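KLLA0E08119p (Kluyveromyces lactis, PDB 3VA7) probably catalyses, as the urea carboxylase part of a longer two-activity enzyme, the biotin- and ATP-dependent carboxylation of urea to urea-1-carboxylate. Local coordinates at residues A[510-515]-A[797-802]; A[517-522]-A[801-806]; A[548-553]-A[564-569]; A[651-656]-A[805-810]; A[663-668]-A[768-773]. All blocks are in the same frame, centred on the assembly; numbering follows the deposited sequence.

Contacts 1 and 2 join the same two helices, 511-520 and 786-802, first along their sides and then at their C-terminal ends. Contact 1 is a buried pairing with a salt bridge; in contact 2 an arginine chain packs on a phenylalanine ring, with no hydrogen bond between its segments. Contact 4 lies nearer the surface, where two loops are tied by serine, threonine and glutamate, and Tyr512 of contact 1 bonds to its Leu653. In contact 3, partly buried, a loop lies along a sheet strand, held by polar bonds; Val520 of contact 2 touches that loop. Contact 5 is buried and mostly apolar, packed round Trp663; its Gln772 bonds to Asp510, the N-cap of contact 1.

Contact 1: A[510-515]-A[797-802]; sequences DSYSFR and DKSIDN
Two helices lie side by side here, 511-520, in the carboxyltransferase part of the chain, and 786-802, with Arg515 and Tyr512 of the first facing Asp797, Ser799 and Ile800 of the second. Their short segments run nearly parallel, 8° apart, with axes 10.9 Å from each other. Arg515 spans the gap: its chain bends about CG-CD (chi3 -84°), which carries the guanidinium across to the carboxylate. The salt bridge runs from Arg515 NH2 to Asp797 OD1 at 2.7 Å, meeting the oxygen almost in line with its C-O bond while the two flat groups stand nearly perpendicular. Ile800 CD1 lies over one face of the guanidinium, and Ile800 CG1 is 3.9 Å from Arg515 CB. Beside them Tyr512, its ring swung opposite the backbone N (chi1 -164°), brings OH within 3.3 Å of Ser799 CB, which sits at the ring edge. That OH is hydrogen-bonded to Leu653 O, and Ser799 OG to Ser795 O within its own helix. Asp510 caps the start of helix 511-520, its OD2 accepting from Ser513 N at 3.1 Å. Asp797 OD2 pairs with Lys793, and the Asp797 side chain lies about 8 Å from the bound sodium ion. Held by both Arg515 and Lys793, the Asp797 carboxylate probably stays ionised, while Ile800 covers a face of the arginine and likely shields that side from water.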
# COMPACT_ATOMS: atom_id res chain seq x y z
N ASP A 510 -20.33 -7.12 0.23
CA ASP A 510 -21.57 -7.79 -0.14
C ASP A 510 -21.26 -8.28 -1.52
O ASP A 510 -21.34 -7.51 -2.50
CB ASP A 510 -22.79 -6.82 -0.10
CG ASP A 510 -23.98 -7.22 -1.09
OD1 ASP A 510 -24.95 -6.41 -1.26
OD2 ASP A 510 -23.95 -8.31 -1.71
N SER A 511 -20.90 -9.55 -1.62
CA SER A 511 -20.41 -10.04 -2.89
C SER A 511 -21.46 -10.26 -3.93
O SER A 511 -21.13 -10.21 -5.13
CB SER A 511 -19.47 -11.25 -2.79
OG SER A 511 -20.12 -12.48 -2.62
N TYR A 512 -22.71 -10.47 -3.52
CA TYR A 512 -23.81 -10.71 -4.51
C TYR A 512 -24.16 -9.48 -5.39
O TYR A 512 -24.11 -9.55 -6.65
CB TYR A 512 -25.07 -11.34 -3.84
CG TYR A 512 -26.01 -11.93 -4.85
CD1 TYR A 512 -25.59 -12.92 -5.74
CD2 TYR A 512 -27.31 -11.45 -4.98
CE1 TYR A 512 -26.44 -13.43 -6.69
CE2 TYR A 512 -28.16 -11.95 -5.96
CZ TYR A 512 -27.73 -12.93 -6.80
OH TYR A 512 -28.56 -13.42 -7.77
N SER A 513 -24.48 -8.37 -4.75
CA SER A 513 -24.70 -7.12 -5.44
C SER A 513 -23.52 -6.76 -6.31
O SER A 513 -23.69 -6.23 -7.44
CB SER A 513 -24.94 -5.98 -4.44
OG SER A 513 -25.92 -6.24 -3.42
N PHE A 514 -22.30 -7.05 -5.82
CA PHE A 514 -21.10 -6.66 -6.55
C PHE A 514 -21.14 -7.38 -7.90
O PHE A 514 -20.88 -6.79 -8.95
CB PHE A 514 -19.83 -7.01 -5.78
CG PHE A 514 -18.55 -6.76 -6.56
CD1 PHE A 514 -17.84 -5.58 -6.40
CD2 PHE A 514 -18.05 -7.73 -7.45
CE1 PHE A 514 -16.65 -5.35 -7.16
CE2 PHE A 514 -16.86 -7.53 -8.22
CZ PHE A 514 -16.15 -6.32 -8.06
N ARG A 515 -21.46 -8.67 -7.85
CA ARG A 515 -21.39 -9.49 -9.05
C ARG A 515 -22.59 -9.23 -9.94
O ARG A 515 -22.49 -9.29 -11.15
CB ARG A 515 -21.32 -10.96 -8.70
CG ARG A 515 -20.14 -11.31 -7.81
CD ARG A 515 -19.72 -12.69 -8.05
NE ARG A 515 -20.48 -13.67 -7.31
CZ ARG A 515 -20.68 -14.93 -7.73
NH1 ARG A 515 -20.20 -15.37 -8.92
NH2 ARG A 515 -21.41 -15.75 -6.98
N ASP A 797 -24.24 -18.63 -7.79
CA ASP A 797 -23.41 -18.79 -8.94
C ASP A 797 -24.23 -19.01 -10.21
O ASP A 797 -23.90 -18.45 -11.26
CB ASP A 797 -22.40 -19.92 -8.69
CG ASP A 797 -21.40 -19.59 -7.56
OD1 ASP A 797 -21.43 -18.49 -7.00
OD2 ASP A 797 -20.58 -20.45 -7.20
N LYS A 798 -25.30 -19.80 -10.13
CA LYS A 798 -26.15 -20.04 -11.30
C LYS A 798 -26.86 -18.77 -11.70
O LYS A 798 -27.06 -18.52 -12.89
CB LYS A 798 -27.18 -21.17 -11.10
CG LYS A 798 -26.61 -22.58 -10.83
CD LYS A 798 -25.69 -23.14 -11.96
CE LYS A 798 -26.51 -24.00 -12.98
NZ LYS A 798 -27.53 -24.92 -12.30
N SER A 799 -27.25 -17.99 -10.70
CA SER A 799 -27.92 -16.73 -10.95
C SER A 799 -26.97 -15.84 -11.69
O SER A 799 -27.33 -15.31 -12.72
CB SER A 799 -28.37 -16.11 -9.65
OG SER A 799 -29.37 -16.93 -9.05
N ILE A 800 -25.74 -15.74 -11.22
CA ILE A 800 -24.81 -14.90 -11.93
C ILE A 800 -24.39 -15.42 -13.29
O ILE A 800 -24.20 -14.63 -14.21
CB ILE A 800 -23.62 -14.49 -11.07
CG1 ILE A 800 -23.98 -13.20 -10.36
CG2 ILE A 800 -22.37 -14.20 -11.91
CD1 ILE A 800 -24.54 -13.47 -9.11
N ASP A 801 -24.26 -16.73 -13.42
CA ASP A 801 -23.68 -17.30 -14.65
C ASP A 801 -24.62 -17.33 -15.83
O ASP A 801 -24.20 -17.10 -16.97
CB ASP A 801 -23.14 -18.72 -14.42
CG ASP A 801 -21.81 -18.74 -13.66
OD1 ASP A 801 -21.48 -19.82 -13.10
OD2 ASP A 801 -21.09 -17.71 -13.63
N ASN A 802 -25.88 -17.62 -15.56
CA ASN A 802 -26.87 -17.76 -16.63
C ASN A 802 -27.67 -16.48 -16.76
O ASN A 802 -27.97 -16.04 -17.89
CB ASN A 802 -27.79 -18.95 -16.38
CG ASN A 802 -27.04 -20.29 -16.33
OD1 ASN A 802 -26.01 -20.49 -16.98
ND2 ASN A 802 -27.59 -21.21 -15.54

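Contact 2: A[517-522]-A[801-806]; sequences ANRVVG and DNFEEG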
# COMPACT_ATOMS: atom_id res chain seq x y z
N ALA A 517 -23.83 -6.22 -10.20
CA ALA A 517 -23.49 -4.96 -10.84
C ALA A 517 -22.57 -5.28 -12.01
O ALA A 517 -22.82 -4.84 -13.16
CB ALA A 517 -22.85 -3.98 -9.85
N ASN A 518 -21.55 -6.11 -11.76
CA ASN A 518 -20.70 -6.50 -12.88
C ASN A 518 -21.45 -7.10 -14.05
O ASN A 518 -21.26 -6.71 -15.21
CB ASN A 518 -19.54 -7.40 -12.44
CG ASN A 518 -18.25 -6.59 -12.26
OD1 ASN A 518 -18.08 -5.50 -12.88
ND2 ASN A 518 -17.33 -7.11 -11.42
N ARG A 519 -22.27 -8.08 -13.75
CA ARG A 519 -23.00 -8.79 -14.78
C ARG A 519 -23.93 -7.85 -15.58
O ARG A 519 -24.05 -7.98 -16.79
CB ARG A 519 -23.81 -9.95 -14.16
CG ARG A 519 -24.58 -10.80 -15.18
CD ARG A 519 -23.69 -11.32 -16.26
NE ARG A 519 -24.29 -12.48 -16.91
CZ ARG A 519 -24.91 -12.45 -18.10
NH1 ARG A 519 -25.39 -13.58 -18.62
NH2 ARG A 519 -25.03 -11.31 -18.78
N VAL A 520 -24.54 -6.89 -14.91
CA VAL A 520 -25.53 -6.07 -15.56
C VAL A 520 -24.90 -5.36 -16.75
O VAL A 520 -25.59 -5.03 -17.73
CB VAL A 520 -26.18 -5.09 -14.60
CG1 VAL A 520 -26.84 -3.96 -15.35
CG2 VAL A 520 -27.15 -5.83 -13.61
N VAL A 521 -23.59 -5.16 -16.68
CA VAL A 521 -22.88 -4.43 -17.69
C VAL A 521 -22.12 -5.40 -18.60
O VAL A 521 -21.45 -4.99 -19.56
CB VAL A 521 -21.88 -3.49 -17.02
CG1 VAL A 521 -21.11 -2.86 -18.01
CG2 VAL A 521 -22.58 -2.37 -16.20
N GLY A 522 -22.22 -6.70 -18.33
CA GLY A 522 -21.58 -7.68 -19.20
C GLY A 522 -20.08 -7.86 -18.98
O GLY A 522 -19.37 -8.39 -19.83
N ASP A 801 -24.26 -16.73 -13.42
CA ASP A 801 -23.68 -17.30 -14.65
C ASP A 801 -24.62 -17.33 -15.83
O ASP A 801 -24.20 -17.10 -16.97
CB ASP A 801 -23.14 -18.72 -14.42
CG ASP A 801 -21.81 -18.74 -13.66
OD1 ASP A 801 -21.48 -19.82 -13.10
OD2 ASP A 801 -21.09 -17.71 -13.63
N ASN A 802 -25.88 -17.62 -15.56
CA ASN A 802 -26.87 -17.76 -16.63
C ASN A 802 -27.67 -16.48 -16.76
O ASN A 802 -27.97 -16.04 -17.89
CB ASN A 802 -27.79 -18.95 -16.38
CG ASN A 802 -27.04 -20.29 -16.33
OD1 ASN A 802 -26.01 -20.49 -16.98
ND2 ASN A 802 -27.59 -21.21 -15.54
N PHE A 803 -28.01 -15.90 -15.60
CA PHE A 803 -28.69 -14.60 -15.52
C PHE A 803 -30.14 -14.74 -16.01
O PHE A 803 -30.55 -14.07 -16.95
CB PHE A 803 -27.91 -13.54 -16.33
CG PHE A 803 -27.91 -12.14 -15.71
CD1 PHE A 803 -27.76 -11.96 -14.34
CD2 PHE A 803 -27.99 -10.99 -16.54
CE1 PHE A 803 -27.71 -10.65 -13.78
CE2 PHE A 803 -27.95 -9.67 -15.99
CZ PHE A 803 -27.81 -9.50 -14.63
N GLU A 804 -30.89 -15.62 -15.34
CA GLU A 804 -32.18 -16.13 -15.81
C GLU A 804 -33.20 -16.13 -14.64
O GLU A 804 -32.89 -16.62 -13.56
CB GLU A 804 -31.98 -17.54 -16.45
CG GLU A 804 -31.36 -17.45 -17.87
CD GLU A 804 -31.03 -18.80 -18.61
OE1 GLU A 804 -31.32 -19.93 -18.11
OE2 GLU A 804 -30.47 -18.70 -19.75
N GLU A 805 -34.40 -15.57 -14.85
CA GLU A 805 -35.43 -15.47 -13.78
C GLU A 805 -35.60 -16.78 -12.96
O GLU A 805 -35.68 -17.86 -13.54
CB GLU A 805 -36.82 -15.09 -14.34
CG GLU A 805 -36.87 -13.99 -15.39
CD GLU A 805 -37.02 -12.53 -14.80
OE1 GLU A 805 -37.34 -12.38 -13.57
OE2 GLU A 805 -36.81 -11.55 -15.60
N GLY A 806 -35.70 -16.66 -11.64
CA GLY A 806 -36.09 -17.79 -10.79
C GLY A 806 -34.97 -18.64 -10.20
O GLY A 806 -35.24 -19.56 -9.40
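The Phe803 ring has the side chain of Arg519 over one face and Val520 at its edge. Arg519 CG stands 3.3 Å from the ring centroid and 6° off the normal, a CH-pi contact centred on the ring, while Val520 CG2 approaches CZ in the ring plane at 3.9 Å. Farther along the arginine, one face of the guanidinium is met by Phe803 CB, 3.4 Å from NH1, and Asp801 O lies more distantly at its edge. The guanidinium and ring planes are 24° apart, and the two side chains run past each other in opposite directions. CG reaches the ring because it lies opposite the backbone N (chi1 -178°), and the bend at chi2 then turns the chain along the phenylalanine. Both helices end here: 511-520 finishes in a Schellman motif at Gly522, and Phe803, also with positive phi, is the first residue to leave helix 786-802. Arg519 NE makes a weak hydrogen bond to Ile800 O, and the same arginine has a cation-pi contact with Phe644.

Contact 3: A[548-553]-A[564-569]; sequences AVSGGT and AQNEPI
Gln565 meets strand 545-550 first, its CB packed 3.5 Å from Val549 O. Its extended chain runs on toward the corner at Gly551 and Gly552. Asn566 makes the direct bonds. Its backbone N donates to Val549 O at 2.9 Å, and its OD1 accepts from Ser550 OG at 2.7 Å, the hydroxyl lying almost straight out from the carbonyl. With CG opposite its own carbonyl carbon (chi1 -50°), the side chain folds back to Ser550 although its CB starts out away from the strand. With an alanine here in place of Asn566, the Ser550 hydroxyl would probably lose this acceptor and the loop one of its ties to the strand. Glu567 follows, with its O 3.6 Å from Ala548 CB. A water links this oxygen and Ala564 O to Val549 N, the last by a weak bond. Pro568 packs on Val520 of helix 511-520, and Ile569 begins the strand that pairs with 545-550 in an antiparallel sheet. Before that pairing starts, Asn566 thus holds the loop to the strand twice, its backbone N-H satisfying Val549 O and its side-chain carbonyl taking the Ser550 hydroxyl.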
# COMPACT_ATOMS: atom_id res chain seq x y z
N ALA A 548 -23.50 0.68 -14.07
CA ALA A 548 -24.67 0.17 -13.40
C ALA A 548 -24.42 0.31 -11.95
O ALA A 548 -23.27 0.39 -11.55
CB ALA A 548 -24.88 -1.25 -13.75
N VAL A 549 -25.48 0.36 -11.16
CA VAL A 549 -25.34 0.45 -9.69
C VAL A 549 -26.23 -0.61 -9.07
O VAL A 549 -27.35 -0.84 -9.51
CB VAL A 549 -25.71 1.84 -9.16
CG1 VAL A 549 -25.53 1.92 -7.67
CG2 VAL A 549 -24.82 2.89 -9.83
N SER A 550 -25.72 -1.29 -8.07
CA SER A 550 -26.48 -2.38 -7.47
C SER A 550 -26.14 -2.42 -6.00
O SER A 550 -25.08 -1.93 -5.63
CB SER A 550 -26.16 -3.72 -8.16
OG SER A 550 -27.21 -4.64 -7.88
N GLY A 551 -27.02 -2.98 -5.19
CA GLY A 551 -26.77 -3.04 -3.79
C GLY A 551 -27.87 -2.34 -3.02
O GLY A 551 -29.05 -2.56 -3.28
N GLY A 552 -27.47 -1.50 -2.07
CA GLY A 552 -28.42 -0.72 -1.25
C GLY A 552 -29.24 0.25 -2.09
O GLY A 552 -28.98 0.46 -3.28
N THR A 553 -30.28 0.81 -1.47
CA THR A 553 -31.03 1.90 -2.12
C THR A 553 -30.25 3.21 -1.98
O THR A 553 -29.93 3.67 -0.86
CB THR A 553 -32.48 2.02 -1.57
OG1 THR A 553 -33.01 0.71 -1.37
CG2 THR A 553 -33.39 2.75 -2.58
N ALA A 564 -31.76 4.50 -12.98
CA ALA A 564 -32.23 3.26 -12.31
C ALA A 564 -31.06 2.37 -11.85
O ALA A 564 -30.01 2.32 -12.48
CB ALA A 564 -33.16 2.46 -13.23
N GLN A 565 -31.25 1.68 -10.73
CA GLN A 565 -30.33 0.62 -10.31
C GLN A 565 -30.55 -0.64 -11.14
O GLN A 565 -31.65 -0.88 -11.63
CB GLN A 565 -30.53 0.36 -8.83
CG GLN A 565 -30.44 1.66 -8.02
CD GLN A 565 -30.12 1.43 -6.58
OE1 GLN A 565 -29.47 0.45 -6.25
NE2 GLN A 565 -30.58 2.33 -5.70
N ASN A 566 -29.51 -1.44 -11.33
CA ASN A 566 -29.62 -2.78 -11.95
C ASN A 566 -29.85 -2.78 -13.43
O ASN A 566 -30.08 -3.83 -14.01
CB ASN A 566 -30.67 -3.66 -11.27
CG ASN A 566 -30.50 -3.69 -9.78
OD1 ASN A 566 -29.39 -3.85 -9.28
ND2 ASN A 566 -31.59 -3.53 -9.06
N GLU A 567 -29.77 -1.60 -14.03
CA GLU A 567 -29.88 -1.46 -15.49
C GLU A 567 -28.60 -0.93 -16.08
O GLU A 567 -27.91 -0.18 -15.42
CB GLU A 567 -31.05 -0.51 -15.86
CG GLU A 567 -32.37 -1.20 -16.07
CD GLU A 567 -33.54 -0.30 -15.82
OE1 GLU A 567 -33.60 0.75 -16.52
OE2 GLU A 567 -34.39 -0.65 -14.93
N PRO A 568 -28.27 -1.30 -17.32
CA PRO A 568 -27.10 -0.70 -17.96
C PRO A 568 -27.35 0.74 -18.40
O PRO A 568 -28.04 0.97 -19.39
CB PRO A 568 -26.87 -1.59 -19.18
CG PRO A 568 -28.20 -2.19 -19.49
CD PRO A 568 -28.88 -2.37 -18.16
N ILE A 569 -26.79 1.71 -17.69
CA ILE A 569 -26.84 3.09 -18.15
C ILE A 569 -25.68 3.48 -19.04
O ILE A 569 -24.54 3.33 -18.64
CB ILE A 569 -26.86 3.99 -16.95
CG1 ILE A 569 -28.11 3.66 -16.17
CG2 ILE A 569 -26.79 5.49 -17.38
CD1 ILE A 569 -27.77 3.35 -14.80
O HOH W 1 -28.36 0.62 -13.08

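Contact 4: A[651-656]-A[805-810]; sequences KSLLPT and EGSLLE
This is a surface contact of two irregular loops, tied at one end through Ser652 and Glu805 and at the other through Thr656 and Glu810. The loop 651-656 leads toward strand 662-669; the other, 805-810, follows helix 786-802. Ser652 OG accepts from Gly806 N at 2.7 Å and donates to Glu805 OE1 at 3.1 Å, from the anti side and well out of the carboxylate plane. Bent at chi2 (-89°), the glutamate curls back to the serine, and a water links its OE2 to Lys651 N. At the far end the Glu810 carboxylate holds Thr656 twice: OE2 takes Thr656 N at 3.1 Å in a nearly straight bond (168°), and OE1 takes Thr656 OG1 at 2.6 Å with its syn lone pair. With an alanine here in place of Glu810, both the N-H and the hydroxyl of Thr656 would probably be left without this acceptor and that end of the loops untied. Between these ends Leu808 CD2 lies 3.4 Å from Leu654 O, and Leu653 CD2 is 4.3 Å from Leu808 CB. Leu808 also rests on Tyr512 and Ser799, so the loops cover the junction of helices 511-520 and 786-802. Glu810 is a bidentate carboxylate joining two surface loops, each oxygen accepting from one group of Thr656.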
# COMPACT_ATOMS: atom_id res chain seq x y z
N LYS A 651 -35.37 -9.42 -12.27
CA LYS A 651 -35.69 -8.94 -10.91
C LYS A 651 -35.82 -10.05 -9.89
O LYS A 651 -35.76 -9.79 -8.70
CB LYS A 651 -36.95 -8.08 -10.90
CG LYS A 651 -37.20 -7.42 -12.26
CD LYS A 651 -37.41 -5.88 -12.15
CE LYS A 651 -37.49 -5.24 -13.57
NZ LYS A 651 -37.72 -3.74 -13.57
N SER A 652 -36.06 -11.28 -10.33
CA SER A 652 -36.14 -12.39 -9.38
C SER A 652 -34.75 -12.73 -8.80
O SER A 652 -34.63 -13.32 -7.72
CB SER A 652 -36.79 -13.62 -10.02
OG SER A 652 -36.13 -14.03 -11.21
N LEU A 653 -33.71 -12.35 -9.55
CA LEU A 653 -32.32 -12.50 -9.14
C LEU A 653 -31.80 -11.41 -8.18
O LEU A 653 -30.68 -11.53 -7.64
CB LEU A 653 -31.41 -12.55 -10.37
CG LEU A 653 -31.71 -13.59 -11.45
CD1 LEU A 653 -30.51 -13.73 -12.40
CD2 LEU A 653 -32.15 -14.95 -10.83
N LEU A 654 -32.58 -10.33 -7.96
CA LEU A 654 -32.15 -9.32 -7.00
C LEU A 654 -32.24 -9.87 -5.58
O LEU A 654 -33.14 -10.65 -5.28
CB LEU A 654 -32.95 -8.02 -7.11
CG LEU A 654 -32.89 -7.35 -8.48
CD1 LEU A 654 -33.80 -6.10 -8.44
CD2 LEU A 654 -31.44 -7.04 -8.96
N PRO A 655 -31.28 -9.49 -4.72
CA PRO A 655 -31.33 -9.92 -3.33
C PRO A 655 -32.38 -9.12 -2.56
O PRO A 655 -32.66 -7.97 -2.92
CB PRO A 655 -29.93 -9.56 -2.81
CG PRO A 655 -29.43 -8.51 -3.72
CD PRO A 655 -29.98 -8.89 -5.05
N THR A 656 -32.94 -9.74 -1.53
CA THR A 656 -33.93 -9.09 -0.71
C THR A 656 -33.25 -8.56 0.52
O THR A 656 -33.02 -9.27 1.49
CB THR A 656 -35.06 -10.05 -0.22
OG1 THR A 656 -35.49 -10.89 -1.29
CG2 THR A 656 -36.24 -9.26 0.26
N GLU A 805 -34.40 -15.57 -14.85
CA GLU A 805 -35.43 -15.47 -13.78
C GLU A 805 -35.60 -16.78 -12.96
O GLU A 805 -35.68 -17.86 -13.54
CB GLU A 805 -36.82 -15.09 -14.34
CG GLU A 805 -36.87 -13.99 -15.39
CD GLU A 805 -37.02 -12.53 -14.80
OE1 GLU A 805 -37.34 -12.38 -13.57
OE2 GLU A 805 -36.81 -11.55 -15.60
N GLY A 806 -35.70 -16.66 -11.64
CA GLY A 806 -36.09 -17.79 -10.79
C GLY A 806 -34.97 -18.64 -10.20
O GLY A 806 -35.24 -19.56 -9.40
N SER A 807 -33.70 -18.36 -10.56
CA SER A 807 -32.60 -19.24 -10.10
C SER A 807 -31.95 -18.92 -8.73
O SER A 807 -31.13 -19.68 -8.26
CB SER A 807 -31.57 -19.52 -11.21
OG SER A 807 -30.95 -18.33 -11.68
N LEU A 808 -32.39 -17.85 -8.07
CA LEU A 808 -31.83 -17.46 -6.79
C LEU A 808 -32.64 -18.01 -5.64
O LEU A 808 -33.83 -17.74 -5.53
CB LEU A 808 -31.76 -15.91 -6.65
CG LEU A 808 -31.37 -15.28 -5.28
CD1 LEU A 808 -29.84 -15.40 -5.03
CD2 LEU A 808 -31.85 -13.84 -5.08
N LEU A 809 -31.98 -18.74 -4.76
CA LEU A 809 -32.58 -19.24 -3.56
C LEU A 809 -32.20 -18.36 -2.40
O LEU A 809 -31.10 -17.85 -2.37
CB LEU A 809 -32.07 -20.62 -3.29
CG LEU A 809 -32.98 -21.71 -3.79
CD1 LEU A 809 -32.14 -22.67 -4.62
CD2 LEU A 809 -33.59 -22.37 -2.56
N GLU A 810 -33.12 -18.19 -1.45
CA GLU A 810 -32.90 -17.35 -0.29
C GLU A 810 -33.44 -18.08 0.90
O GLU A 810 -34.26 -18.99 0.77
CB GLU A 810 -33.58 -15.99 -0.42
CG GLU A 810 -32.85 -15.00 -1.33
CD GLU A 810 -33.32 -13.55 -1.14
OE1 GLU A 810 -34.52 -13.28 -1.50
OE2 GLU A 810 -32.50 -12.71 -0.65
O HOH W 2 -37.22 -9.15 -14.82

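Contact 5: A[663-668]-A[768-773]; sequences WKIGVT and WKVGQL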
# COMPACT_ATOMS: atom_id res chain seq x y z
N TRP A 663 -32.91 -8.39 10.44
CA TRP A 663 -32.41 -9.36 9.48
C TRP A 663 -32.26 -10.71 10.08
O TRP A 663 -31.89 -10.81 11.26
CB TRP A 663 -30.99 -8.99 9.09
CG TRP A 663 -30.73 -7.67 8.49
CD1 TRP A 663 -30.55 -6.48 9.15
CD2 TRP A 663 -30.51 -7.43 7.10
NE1 TRP A 663 -30.26 -5.48 8.21
CE2 TRP A 663 -30.22 -6.04 6.96
CE3 TRP A 663 -30.49 -8.24 5.97
CZ2 TRP A 663 -29.91 -5.47 5.73
CZ3 TRP A 663 -30.21 -7.67 4.72
CH2 TRP A 663 -29.92 -6.29 4.62
N LYS A 664 -32.50 -11.75 9.28
CA LYS A 664 -32.18 -13.13 9.74
C LYS A 664 -30.98 -13.53 8.95
O LYS A 664 -30.95 -13.33 7.72
CB LYS A 664 -33.31 -14.14 9.50
CG LYS A 664 -34.66 -13.83 10.18
CD LYS A 664 -34.54 -13.59 11.65
CE LYS A 664 -35.77 -12.84 12.18
NZ LYS A 664 -35.77 -12.78 13.66
N ILE A 665 -29.99 -14.08 9.65
CA ILE A 665 -28.72 -14.37 9.03
C ILE A 665 -28.31 -15.80 9.26
O ILE A 665 -28.08 -16.20 10.42
CB ILE A 665 -27.66 -13.33 9.48
CG1 ILE A 665 -28.13 -11.93 9.05
CG2 ILE A 665 -26.26 -13.67 8.91
CD1 ILE A 665 -27.08 -10.90 9.00
N GLY A 666 -28.23 -16.58 8.19
CA GLY A 666 -27.96 -18.03 8.30
C GLY A 666 -26.51 -18.32 8.63
O GLY A 666 -25.60 -17.69 8.07
N VAL A 667 -26.27 -19.26 9.53
CA VAL A 667 -24.91 -19.60 9.89
C VAL A 667 -24.82 -21.11 10.04
O VAL A 667 -25.83 -21.77 10.26
CB VAL A 667 -24.51 -19.03 11.29
CG1 VAL A 667 -24.61 -17.48 11.36
CG2 VAL A 667 -25.29 -19.71 12.42
N THR A 668 -23.60 -21.66 9.94
CA THR A 668 -23.33 -23.03 10.34
C THR A 668 -22.81 -22.98 11.77
O THR A 668 -21.97 -22.17 12.08
CB THR A 668 -22.35 -23.73 9.39
OG1 THR A 668 -21.06 -23.11 9.46
CG2 THR A 668 -22.82 -23.66 7.96
N TRP A 768 -23.09 -11.59 2.43
CA TRP A 768 -23.57 -10.37 1.80
C TRP A 768 -24.51 -9.59 2.68
O TRP A 768 -24.54 -8.40 2.59
CB TRP A 768 -24.27 -10.63 0.48
CG TRP A 768 -25.76 -10.99 0.61
CD1 TRP A 768 -26.30 -12.24 0.71
CD2 TRP A 768 -26.87 -10.07 0.66
NE1 TRP A 768 -27.68 -12.16 0.82
CE2 TRP A 768 -28.06 -10.85 0.78
CE3 TRP A 768 -26.98 -8.67 0.61
CZ2 TRP A 768 -29.35 -10.27 0.84
CZ3 TRP A 768 -28.25 -8.09 0.69
CH2 TRP A 768 -29.42 -8.90 0.80
N LYS A 769 -25.29 -10.26 3.51
CA LYS A 769 -26.17 -9.58 4.43
C LYS A 769 -25.36 -8.73 5.37
O LYS A 769 -25.71 -7.55 5.62
CB LYS A 769 -27.06 -10.56 5.23
CG LYS A 769 -28.28 -11.06 4.45
CD LYS A 769 -28.97 -12.22 5.18
CE LYS A 769 -30.00 -12.79 4.27
NZ LYS A 769 -30.41 -14.17 4.63
N VAL A 770 -24.26 -9.32 5.87
CA VAL A 770 -23.39 -8.66 6.83
C VAL A 770 -22.78 -7.41 6.19
O VAL A 770 -22.64 -6.38 6.85
CB VAL A 770 -22.34 -9.63 7.41
CG1 VAL A 770 -21.46 -8.95 8.46
CG2 VAL A 770 -23.07 -10.80 8.04
N GLY A 771 -22.52 -7.46 4.90
CA GLY A 771 -22.15 -6.23 4.17
C GLY A 771 -23.21 -5.13 4.00
O GLY A 771 -22.97 -4.11 3.34
N GLN A 772 -24.39 -5.32 4.57
CA GLN A 772 -25.44 -4.33 4.39
C GLN A 772 -25.97 -3.87 5.74
O GLN A 772 -26.84 -2.98 5.81
CB GLN A 772 -26.57 -4.87 3.47
CG GLN A 772 -26.18 -5.04 1.98
CD GLN A 772 -25.79 -3.73 1.33
OE1 GLN A 772 -25.97 -2.69 1.93
NE2 GLN A 772 -25.24 -3.77 0.09
N LEU A 773 -25.41 -4.45 6.80
CA LEU A 773 -25.68 -4.01 8.15
C LEU A 773 -25.20 -2.54 8.41
O LEU A 773 -24.24 -2.08 7.79
CB LEU A 773 -25.09 -4.99 9.16
CG LEU A 773 -25.52 -6.48 9.15
CD1 LEU A 773 -24.82 -7.25 10.30
CD2 LEU A 773 -27.05 -6.64 9.24
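Lys769 NZ is held by two oxygens, Glu766 OE1 in a salt bridge and Lys664 O in a weak hydrogen bond of 3.2 Å. Glu766 OE1 also accepts from Gly666 N, tying the lysine's partner to strand 662-669. Lys769 CG lies opposite its carbonyl carbon (chi1 -80°), and the chain then runs out straight to Lys664 O; its CB lies 3.8 Å from Ile665 CD1 and its CG 3.9 Å from Trp663 CE3. Trp663 is packed from several directions. Leu773 CD2 sits over one face, 3.6 Å from the centroid of the five-membered ring and 17° off its normal, a CH-pi contact. Trp768 CH2 is at the ring edge, 4.2 Å from Trp663 CZ3. Gln772 CB also touches the ring, 3.8 Å from Trp663 CH2. Helix 767-770 and the turn after it thus pack on a strand of the carboxyltransferase sheet, the Val770 side chain lying about 10 Å from the bound biotin group. Trp663 NE1 is satisfied by Asp777 OD1. Glu766 probably balances the buried Lys769 charge within a largely apolar interface.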